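Local coordinates for extracellular solute-binding protein (Conexibacter woesei, PDB 4P98) that probably binds a solute outside the cell membrane and delivers it to an ABC transporter, as a lipoprotein of the BMP (PnrA-like) family, at residues A[142-148]-A[202-208]; A[100-106]-A[117-122]; A[160-164]-A[176-180]. All coordinates share one frame; numbering follows the deposited sequence.

How the interactions relate
Interactions 1 and 2 each join two neighbouring parallel strands, but in different sheets: 142-148 with 202-208 in a five-stranded sheet, 100-106 with 117-122 in a six-stranded one, their centres about 36 Å apart on opposite sides of the chain's centre. Both are buried and rest on backbone hydrogen bonds; interaction 1 adds mainly aliphatic packing, interaction 2 an indole, a phenyl ring and a bridging water. Interaction 3, only partly buried, packs helix 154-170 against edge strand 175-180 through charged and aromatic side chains. It shares a sheet with interaction 1, with centres about 9 Å apart, and H160 joins them by bonding T208.

Interaction 1. Residues A[142-148]-A[202-208]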
loop_
_atom_site.group_PDB
_atom_site.type_symbol
_atom_site.label_atom_id
_atom_site.label_comp_id
_atom_site.label_asym_id
_atom_site.label_seq_id
_atom_site.Cartn_x
_atom_site.Cartn_y
_atom_site.Cartn_z
ATOM N N VAL A 142 11.425 16.477 -15.603
ATOM C CA VAL A 142 10.539 16.866 -14.507
ATOM C C VAL A 142 11.381 17.509 -13.424
ATOM O O VAL A 142 12.070 16.819 -12.676
ATOM C CB VAL A 142 9.766 15.652 -13.963
ATOM C CG1 VAL A 142 8.912 16.048 -12.762
ATOM C CG2 VAL A 142 8.918 15.032 -15.059
ATOM N N GLU A 143 11.361 18.835 -13.347
ATOM C CA GLU A 143 12.192 19.528 -12.371
ATOM C C GLU A 143 11.394 20.095 -11.206
ATOM O O GLU A 143 11.987 20.491 -10.202
ATOM C CB GLU A 143 13.064 20.628 -13.035
ATOM C CG GLU A 143 14.227 20.127 -13.923
ATOM C CD GLU A 143 15.103 19.009 -13.311
ATOM O OE1 GLU A 143 15.744 19.190 -12.242
ATOM O OE2 GLU A 143 15.182 17.930 -13.942
ATOM N N LYS A 144 10.061 20.105 -11.332
ATOM C CA LYS A 144 9.160 20.623 -10.293
ATOM C C LYS A 144 8.088 19.575 -9.993
ATOM O O LYS A 144 7.368 19.151 -10.889
ATOM C CB LYS A 144 8.496 21.926 -10.758
ATOM C CG LYS A 144 9.458 23.091 -10.931
ATOM C CD LYS A 144 8.742 24.427 -11.130
ATOM C CE LYS A 144 9.750 25.570 -11.185
ATOM N NZ LYS A 144 9.106 26.876 -11.484
ATOM N N VAL A 145 7.991 19.170 -8.728
ATOM C CA VAL A 145 7.112 18.082 -8.314
ATOM C C VAL A 145 6.186 18.600 -7.226
ATOM O O VAL A 145 6.617 19.319 -6.313
ATOM C CB VAL A 145 7.909 16.886 -7.738
ATOM C CG1 VAL A 145 6.965 15.792 -7.225
ATOM C CG2 VAL A 145 8.859 16.326 -8.787
ATOM N N GLY A 146 4.913 18.221 -7.329
ATOM C CA GLY A 146 3.907 18.621 -6.343
ATOM C C GLY A 146 3.261 17.391 -5.755
ATOM O O GLY A 146 3.010 16.426 -6.471
ATOM N N ALA A 147 3.003 17.419 -4.447
ATOM C CA ALA A 147 2.363 16.292 -3.769
ATOM C C ALA A 147 1.177 16.764 -2.953
ATOM O O ALA A 147 1.239 17.792 -2.278
ATOM C CB ALA A 147 3.354 15.570 -2.869
ATOM N N VAL A 148 0.101 15.993 -3.006
ATOM C CA VAL A 148 -1.077 16.299 -2.207
ATOM C C VAL A 148 -1.416 15.138 -1.305
ATOM O O VAL A 148 -1.614 14.016 -1.770
ATOM C CB VAL A 148 -2.314 16.663 -3.067
ATOM C CG1 VAL A 148 -3.493 17.009 -2.172
ATOM C CG2 VAL A 148 -2.014 17.832 -3.994
ATOM N N ALA A 202 4.076 22.857 -11.025
ATOM C CA ALA A 202 4.303 21.414 -10.903
ATOM C C ALA A 202 4.201 20.716 -12.253
ATOM O O ALA A 202 3.247 20.938 -13.014
ATOM C CB ALA A 202 3.320 20.786 -9.926
ATOM N N GLN A 203 5.199 19.882 -12.544
ATOM C CA GLN A 203 5.253 19.122 -13.795
ATOM C C GLN A 203 4.872 17.667 -13.591
ATOM O O GLN A 203 4.852 16.882 -14.530
ATOM C CB GLN A 203 6.650 19.234 -14.415
ATOM C CG GLN A 203 7.023 20.676 -14.764
ATOM C CD GLN A 203 8.503 20.867 -15.055
ATOM O OE1 GLN A 203 9.362 20.408 -14.314
ATOM N NE2 GLN A 203 8.800 21.573 -16.128
ATOM N N LEU A 204 4.558 17.325 -12.343
ATOM C CA LEU A 204 4.123 15.990 -11.964
ATOM C C LEU A 204 3.368 16.130 -10.645
ATOM O O LEU A 204 3.755 16.921 -9.776
ATOM C CB LEU A 204 5.337 15.074 -11.763
ATOM C CG LEU A 204 5.154 13.731 -11.051
ATOM C CD1 LEU A 204 4.674 12.667 -12.020
ATOM C CD2 LEU A 204 6.465 13.288 -10.388
ATOM N N LEU A 205 2.320 15.342 -10.483
ATOM C CA LEU A 205 1.513 15.414 -9.267
ATOM C C LEU A 205 1.486 14.064 -8.578
ATOM O O LEU A 205 1.077 13.074 -9.168
ATOM C CB LEU A 205 0.094 15.887 -9.596
ATOM C CG LEU A 205 0.007 17.376 -9.961
ATOM C CD1 LEU A 205 -1.299 17.744 -10.672
ATOM C CD2 LEU A 205 0.232 18.258 -8.746
ATOM N N VAL A 206 1.906 14.038 -7.317
ATOM C CA VAL A 206 1.959 12.806 -6.539
ATOM C C VAL A 206 0.849 12.796 -5.492
ATOM O O VAL A 206 0.748 13.716 -4.709
ATOM C CB VAL A 206 3.313 12.671 -5.816
ATOM C CG1 VAL A 206 3.423 11.308 -5.148
ATOM C CG2 VAL A 206 4.456 12.883 -6.795
ATOM N N ALA A 207 0.044 11.740 -5.497
ATOM C CA ALA A 207 -1.033 11.536 -4.526
ATOM C C ALA A 207 -0.597 10.601 -3.407
ATOM O O ALA A 207 -0.097 9.500 -3.674
ATOM C CB ALA A 207 -2.243 10.935 -5.218
ATOM N N THR A 208 -0.825 11.009 -2.163
ATOM C CA THR A 208 -0.652 10.090 -1.028
ATOM C C THR A 208 -1.964 9.667 -0.389
ATOM O O THR A 208 -1.988 8.740 0.426
ATOM C CB THR A 208 0.248 10.680 0.051
ATOM O OG1 THR A 208 -0.333 11.873 0.571
ATOM C CG2 THR A 208 1.613 10.978 -0.529
#
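V145 and L204 lie side by side and point the same way, with V145 CG1 4.1 Å from L204 CD2. The same methyl meets V206 CG2 at 3.9 Å, but there the two side chains slant across one another. V142 approaches L204 differently, at about a right angle; with chi1 at 176° its CG1 is anti to the backbone N, which turns this methyl to within 3.8 Å of L204 CB. Beyond these segments V145 packs on L167 and V206 on I163, both of helix 154-170, whereas V148, on the other face of the sheet, meets helix 187-199.

Q203 adds a polar grip at the start of the pair. Its extended chain brings OE1 2.7 Å from E143 N, almost in line with the side-chain carbonyl, and a second, more bent bond comes from K144 N, so one amide oxygen holds two consecutive backbone N-H groups. Q203 N returns a bond to K144 O.

Further along, G146 N bonds to L204 O, V206 N to G146 O at 2.8 Å, V148 N to V206 O, and T208 N to V148 O. T208 OG1 has its stronger partner in H160 NE2. The bridges G146-L205, A147-V206 and V148-A207, with strand segments 26° apart, define neighbouring parallel strands within the five-stranded, helix-flanked alpha/beta sheet of a periplasmic-binding-protein-like fold.

Interaction 2. Residues A[100-106]-A[117-122]; sequences VHFSASG and NVDGWT
The indole of W121 takes the CB of S105 over one face: the carbon stands 3.7 Å from the centroid of the five-membered ring and 25° off its normal, a CH-pi contact displaced toward the rim. At the indole's edge, in its plane, lie S103 OG and a water. That water accepts from W121 NE1 at 2.8 Å and also hydrogen-bonds to S103 OG, linking the two strands through side chains. W121 reaches back over S105 because its CG sits between the backbone N and the carbonyl carbon (chi1 66°). The F102 ring is engaged at its edge instead, by N117 O in its plane and by N117 ND2 near it; the two side chains run alongside one another with ring and amide planes 75° apart.

N117 ND2 donates to V100 O at 3.0 Å, with this acceptor tilted out of the amide plane, and to A94 O of helix 84-94. At the other end T122 OG1 gives its proton to G106 O at 2.7 Å, in the carbonyl plane. Between them runs a parallel ladder: F102 N to N117 O, D119 N to F102 O, A104 N to D119 O, W121 N to A104 O and G106 N to W121 O. Its four bridges run from F102-V118 to S105-W121.

F102, A104 and V118 face helix 84-94, while D119 and W121 touch Y255 of helix 249-261. S103 OG also bonds Y255 OH, S105 OG bonds G83 N and D119 OD1 bonds R267 N. The contact thus joins two interior strands whose buried hydroxyls, indole N-H and one carboxylate oxygen of D119 are met by water, backbone and neighbouring side chains, which implies polar as well as apolar links between the sheet and its surroundings.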
loop_
_atom_site.group_PDB
_atom_site.type_symbol
_atom_site.label_atom_id
_atom_site.label_comp_id
_atom_site.label_asym_id
_atom_site.label_seq_id
_atom_site.Cartn_x
_atom_site.Cartn_y
_atom_site.Cartn_z
ATOM N N VAL A 100 -7.520 -23.323 14.109
ATOM C CA VAL A 100 -7.760 -22.460 12.952
ATOM C C VAL A 100 -6.588 -21.486 12.858
ATOM O O VAL A 100 -5.985 -21.123 13.871
ATOM C CB VAL A 100 -9.111 -21.731 13.075
ATOM C CG1 VAL A 100 -9.382 -20.842 11.871
ATOM C CG2 VAL A 100 -10.235 -22.762 13.215
ATOM N N HIS A 101 -6.261 -21.078 11.639
ATOM C CA HIS A 101 -5.099 -20.239 11.380
ATOM C C HIS A 101 -5.546 -18.819 11.043
ATOM O O HIS A 101 -6.516 -18.628 10.309
ATOM C CB HIS A 101 -4.275 -20.865 10.250
ATOM C CG HIS A 101 -4.001 -22.323 10.462
ATOM N ND1 HIS A 101 -4.709 -23.317 9.821
ATOM C CD2 HIS A 101 -3.149 -22.952 11.301
ATOM C CE1 HIS A 101 -4.272 -24.498 10.227
ATOM N NE2 HIS A 101 -3.327 -24.303 11.127
ATOM N N PHE A 102 -4.852 -17.830 11.603
ATOM C CA PHE A 102 -5.234 -16.427 11.468
ATOM C C PHE A 102 -4.065 -15.548 11.051
ATOM O O PHE A 102 -2.911 -15.856 11.359
ATOM C CB PHE A 102 -5.779 -15.904 12.796
ATOM C CG PHE A 102 -7.005 -16.635 13.286
ATOM C CD1 PHE A 102 -6.895 -17.822 13.994
ATOM C CD2 PHE A 102 -8.271 -16.117 13.050
ATOM C CE1 PHE A 102 -8.025 -18.496 14.438
ATOM C CE2 PHE A 102 -9.407 -16.778 13.502
ATOM C CZ PHE A 102 -9.284 -17.962 14.190
ATOM N N SER A 103 -4.383 -14.446 10.376
ATOM C CA SER A 103 -3.399 -13.424 10.024
ATOM C C SER A 103 -3.886 -12.058 10.462
ATOM O O SER A 103 -5.073 -11.741 10.337
ATOM C CB SER A 103 -3.142 -13.422 8.527
ATOM O OG SER A 103 -2.427 -12.274 8.112
ATOM N N ALA A 104 -2.966 -11.248 10.963
ATOM C CA ALA A 104 -3.278 -9.885 11.376
ATOM C C ALA A 104 -2.168 -8.956 10.920
ATOM O O ALA A 104 -1.024 -9.389 10.741
ATOM C CB ALA A 104 -3.438 -9.821 12.888
ATOM N N SER A 105 -2.506 -7.683 10.721
ATOM C CA SER A 105 -1.524 -6.687 10.328
ATOM C C SER A 105 -1.432 -5.610 11.370
ATOM O O SER A 105 -2.380 -5.379 12.110
ATOM C CB SER A 105 -1.855 -6.101 8.955
ATOM O OG SER A 105 -3.039 -5.297 8.958
ATOM N N GLY A 106 -0.290 -4.934 11.439
ATOM C CA GLY A 106 -0.143 -3.860 12.415
ATOM C C GLY A 106 1.230 -3.243 12.405
ATOM O O GLY A 106 1.900 -3.234 11.375
ATOM N N ASN A 117 -1.227 -19.530 16.887
ATOM C CA ASN A 117 -1.915 -19.768 15.630
ATOM C C ASN A 117 -2.148 -18.518 14.789
ATOM O O ASN A 117 -3.002 -18.530 13.897
ATOM C CB ASN A 117 -3.247 -20.508 15.862
ATOM C CG ASN A 117 -4.228 -19.731 16.733
ATOM O OD1 ASN A 117 -3.835 -18.877 17.535
ATOM N ND2 ASN A 117 -5.514 -20.061 16.611
ATOM N N VAL A 118 -1.377 -17.460 15.040
ATOM C CA VAL A 118 -1.511 -16.236 14.270
ATOM C C VAL A 118 -0.168 -15.841 13.655
ATOM O O VAL A 118 0.846 -15.848 14.339
ATOM C CB VAL A 118 -2.025 -15.063 15.145
ATOM C CG1 VAL A 118 -2.324 -13.854 14.279
ATOM C CG2 VAL A 118 -3.257 -15.482 15.953
ATOM N N ASP A 119 -0.179 -15.531 12.362
ATOM C CA ASP A 119 0.942 -14.872 11.685
ATOM C C ASP A 119 0.627 -13.375 11.572
ATOM O O ASP A 119 -0.528 -12.975 11.356
ATOM C CB ASP A 119 1.143 -15.445 10.268
ATOM C CG ASP A 119 1.791 -16.832 10.234
ATOM O OD1 ASP A 119 2.173 -17.396 11.291
ATOM O OD2 ASP A 119 1.937 -17.356 9.095
ATOM N N GLY A 120 1.653 -12.541 11.708
ATOM C CA GLY A 120 1.504 -11.101 11.603
ATOM C C GLY A 120 2.366 -10.473 10.525
ATOM O O GLY A 120 3.363 -11.065 10.080
ATOM N N TRP A 121 1.987 -9.274 10.091
ATOM C CA TRP A 121 2.826 -8.519 9.170
ATOM C C TRP A 121 2.699 -7.019 9.354
ATOM O O TRP A 121 1.744 -6.511 9.976
ATOM C CB TRP A 121 2.580 -8.929 7.709
ATOM C CG TRP A 121 1.206 -8.592 7.182
ATOM C CD1 TRP A 121 0.070 -9.356 7.295
ATOM C CD2 TRP A 121 0.829 -7.416 6.453
ATOM N NE1 TRP A 121 -0.985 -8.718 6.680
ATOM C CE2 TRP A 121 -0.545 -7.520 6.171
ATOM C CE3 TRP A 121 1.523 -6.274 6.027
ATOM C CZ2 TRP A 121 -1.248 -6.523 5.472
ATOM C CZ3 TRP A 121 0.820 -5.286 5.321
ATOM C CH2 TRP A 121 -0.550 -5.424 5.052
ATOM N N THR A 122 3.684 -6.323 8.804
ATOM C CA THR A 122 3.760 -4.884 8.885
ATOM C C THR A 122 4.456 -4.321 7.632
ATOM O O THR A 122 5.039 -5.066 6.831
ATOM C CB THR A 122 4.501 -4.441 10.159
ATOM O OG1 THR A 122 4.357 -3.028 10.340
ATOM C CG2 THR A 122 5.963 -4.775 10.085
HETATM O O HOH W 1 -3.495 -9.866 7.372
#

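Interaction 3. Residues A[160-164]-A[176-180]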
loop_
_atom_site.group_PDB
_atom_site.type_symbol
_atom_site.label_atom_id
_atom_site.label_comp_id
_atom_site.label_asym_id
_atom_site.label_seq_id
_atom_site.Cartn_x
_atom_site.Cartn_y
_atom_site.Cartn_z
ATOM N N HIS A 160 5.117 11.637 3.395
ATOM C CA HIS A 160 5.611 12.820 2.687
ATOM C C HIS A 160 7.094 13.090 2.890
ATOM O O HIS A 160 7.773 13.556 1.961
ATOM C CB HIS A 160 4.794 14.044 3.064
ATOM C CG HIS A 160 3.481 14.099 2.359
ATOM N ND1 HIS A 160 3.163 15.088 1.456
ATOM C CD2 HIS A 160 2.423 13.259 2.383
ATOM C CE1 HIS A 160 1.953 14.867 0.972
ATOM N NE2 HIS A 160 1.485 13.761 1.513
ATOM N N LYS A 161 7.593 12.826 4.093
ATOM C CA LYS A 161 9.035 12.903 4.350
ATOM C C LYS A 161 9.768 11.894 3.453
ATOM O O LYS A 161 10.837 12.196 2.912
ATOM C CB LYS A 161 9.330 12.676 5.840
ATOM C CG LYS A 161 10.704 13.130 6.289
ATOM C CD LYS A 161 10.822 13.156 7.805
ATOM C CE LYS A 161 12.185 13.660 8.249
ATOM N NZ LYS A 161 12.352 13.518 9.722
ATOM N N GLY A 162 9.175 10.714 3.277
ATOM C CA GLY A 162 9.674 9.700 2.349
ATOM C C GLY A 162 9.746 10.160 0.905
ATOM O O GLY A 162 10.768 9.970 0.234
ATOM N N ILE A 163 8.673 10.787 0.423
ATOM C CA ILE A 163 8.638 11.291 -0.950
ATOM C C ILE A 163 9.787 12.246 -1.196
ATOM O O ILE A 163 10.495 12.137 -2.207
ATOM C CB ILE A 163 7.319 12.038 -1.275
ATOM C CG1 ILE A 163 6.146 11.062 -1.261
ATOM C CG2 ILE A 163 7.415 12.717 -2.651
ATOM C CD1 ILE A 163 4.801 11.732 -1.445
ATOM N N ARG A 164 9.955 13.186 -0.272
ATOM C CA ARG A 164 10.980 14.209 -0.388
ATOM C C ARG A 164 12.361 13.558 -0.454
ATOM O O ARG A 164 13.189 13.921 -1.299
ATOM C CB ARG A 164 10.891 15.168 0.793
ATOM C CG ARG A 164 11.632 16.479 0.604
ATOM C CD ARG A 164 11.578 17.337 1.865
ATOM N NE ARG A 164 10.291 18.016 2.056
ATOM C CZ ARG A 164 9.990 19.238 1.602
ATOM N NH1 ARG A 164 10.878 19.956 0.905
ATOM N NH2 ARG A 164 8.784 19.755 1.840
ATOM N N TYR A 176 10.289 20.881 -4.932
ATOM C CA TYR A 176 9.193 20.109 -4.363
ATOM C C TYR A 176 8.297 21.019 -3.532
ATOM O O TYR A 176 8.786 21.837 -2.753
ATOM C CB TYR A 176 9.766 18.984 -3.499
ATOM C CG TYR A 176 8.743 18.151 -2.755
ATOM C CD1 TYR A 176 8.092 17.081 -3.365
ATOM C CD2 TYR A 176 8.431 18.439 -1.435
ATOM C CE1 TYR A 176 7.158 16.319 -2.665
ATOM C CE2 TYR A 176 7.500 17.696 -0.735
ATOM C CZ TYR A 176 6.878 16.639 -1.347
ATOM O OH TYR A 176 5.963 15.924 -0.620
ATOM N N GLU A 177 6.987 20.870 -3.717
ATOM C CA GLU A 177 5.995 21.549 -2.887
ATOM C C GLU A 177 4.903 20.545 -2.573
ATOM O O GLU A 177 4.613 19.655 -3.374
ATOM C CB GLU A 177 5.391 22.771 -3.601
ATOM C CG GLU A 177 4.682 23.732 -2.654
ATOM C CD GLU A 177 3.992 24.904 -3.353
ATOM O OE1 GLU A 177 4.366 25.252 -4.503
ATOM O OE2 GLU A 177 3.066 25.485 -2.741
ATOM N N GLU A 178 4.297 20.687 -1.407
ATOM C CA GLU A 178 3.213 19.803 -1.016
ATOM C C GLU A 178 2.108 20.584 -0.305
ATOM O O GLU A 178 2.338 21.654 0.263
ATOM C CB GLU A 178 3.739 18.669 -0.133
ATOM C CG GLU A 178 4.137 19.122 1.259
ATOM C CD GLU A 178 5.056 18.154 1.975
ATOM O OE1 GLU A 178 5.201 16.989 1.547
ATOM O OE2 GLU A 178 5.622 18.576 2.994
ATOM N N THR A 179 0.908 20.029 -0.363
ATOM C CA THR A 179 -0.266 20.615 0.258
ATOM C C THR A 179 -1.064 19.502 0.903
ATOM O O THR A 179 -1.219 18.421 0.330
ATOM C CB THR A 179 -1.159 21.306 -0.798
ATOM O OG1 THR A 179 -0.430 22.362 -1.420
ATOM C CG2 THR A 179 -2.406 21.895 -0.174
ATOM N N TYR A 180 -1.595 19.784 2.083
ATOM C CA TYR A 180 -2.454 18.855 2.801
ATOM C C TYR A 180 -3.908 19.344 2.791
ATOM O O TYR A 180 -4.164 20.511 3.056
ATOM C CB TYR A 180 -1.947 18.722 4.230
ATOM C CG TYR A 180 -0.574 18.096 4.320
ATOM C CD1 TYR A 180 -0.403 16.722 4.173
ATOM C CD2 TYR A 180 0.561 18.874 4.560
ATOM C CE1 TYR A 180 0.864 16.140 4.251
ATOM C CE2 TYR A 180 1.823 18.296 4.638
ATOM C CZ TYR A 180 1.962 16.924 4.490
ATOM O OH TYR A 180 3.216 16.344 4.578
HETATM O O HOH W 2 7.827 16.355 2.860
HETATM O O HOH W 3 9.240 22.003 -0.094
#
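H160 and E178 meet across a beta-alpha-beta unit, strand 144-149, helix 154-170 and strand 175-180, in which the helix packs roughly antiparallel to the second strand. H160 ND1 donates to E178 OE1 at 2.8 Å, with the oxygen almost in the imidazole plane but well above the carboxylate plane. Y176 OH donates to the same OE1 at 2.5 Å from the opposite face of that plane, so two donors grip one oxygen. The negative charge of E178 would probably favour a proton on ND1.

The H160 and Y180 side chains come at each other from opposite directions. Y180 CE1 stands over the centre of one imidazole face, 3.6 Å above the plane, yet the two ring planes are 45° apart, an oblique pairing.

R164 and I163 both press on the Y176 ring. I163 CG2 lies 3.6 Å from Y176 CE1, and the R164 guanidinium sets one face over Y176 CD2, the two planes 75° apart. A bend at chi3 (-77°) in the R164 chain turns the guanidinium this way, while its edge faces E178 OE2, forming a long salt bridge from NH2 at 3.6 Å.

In the next shell, H160 NE2 bonds T208 OG1, so both imidazole nitrogens are engaged and the ring's rotation is fixed. H160 and Y176 also touch A147 of the adjacent strand, and Y176 reaches L167. On the arginine side a water accepts from R164 NH1 at 2.8 Å and donates to Y176 O at 2.7 Å.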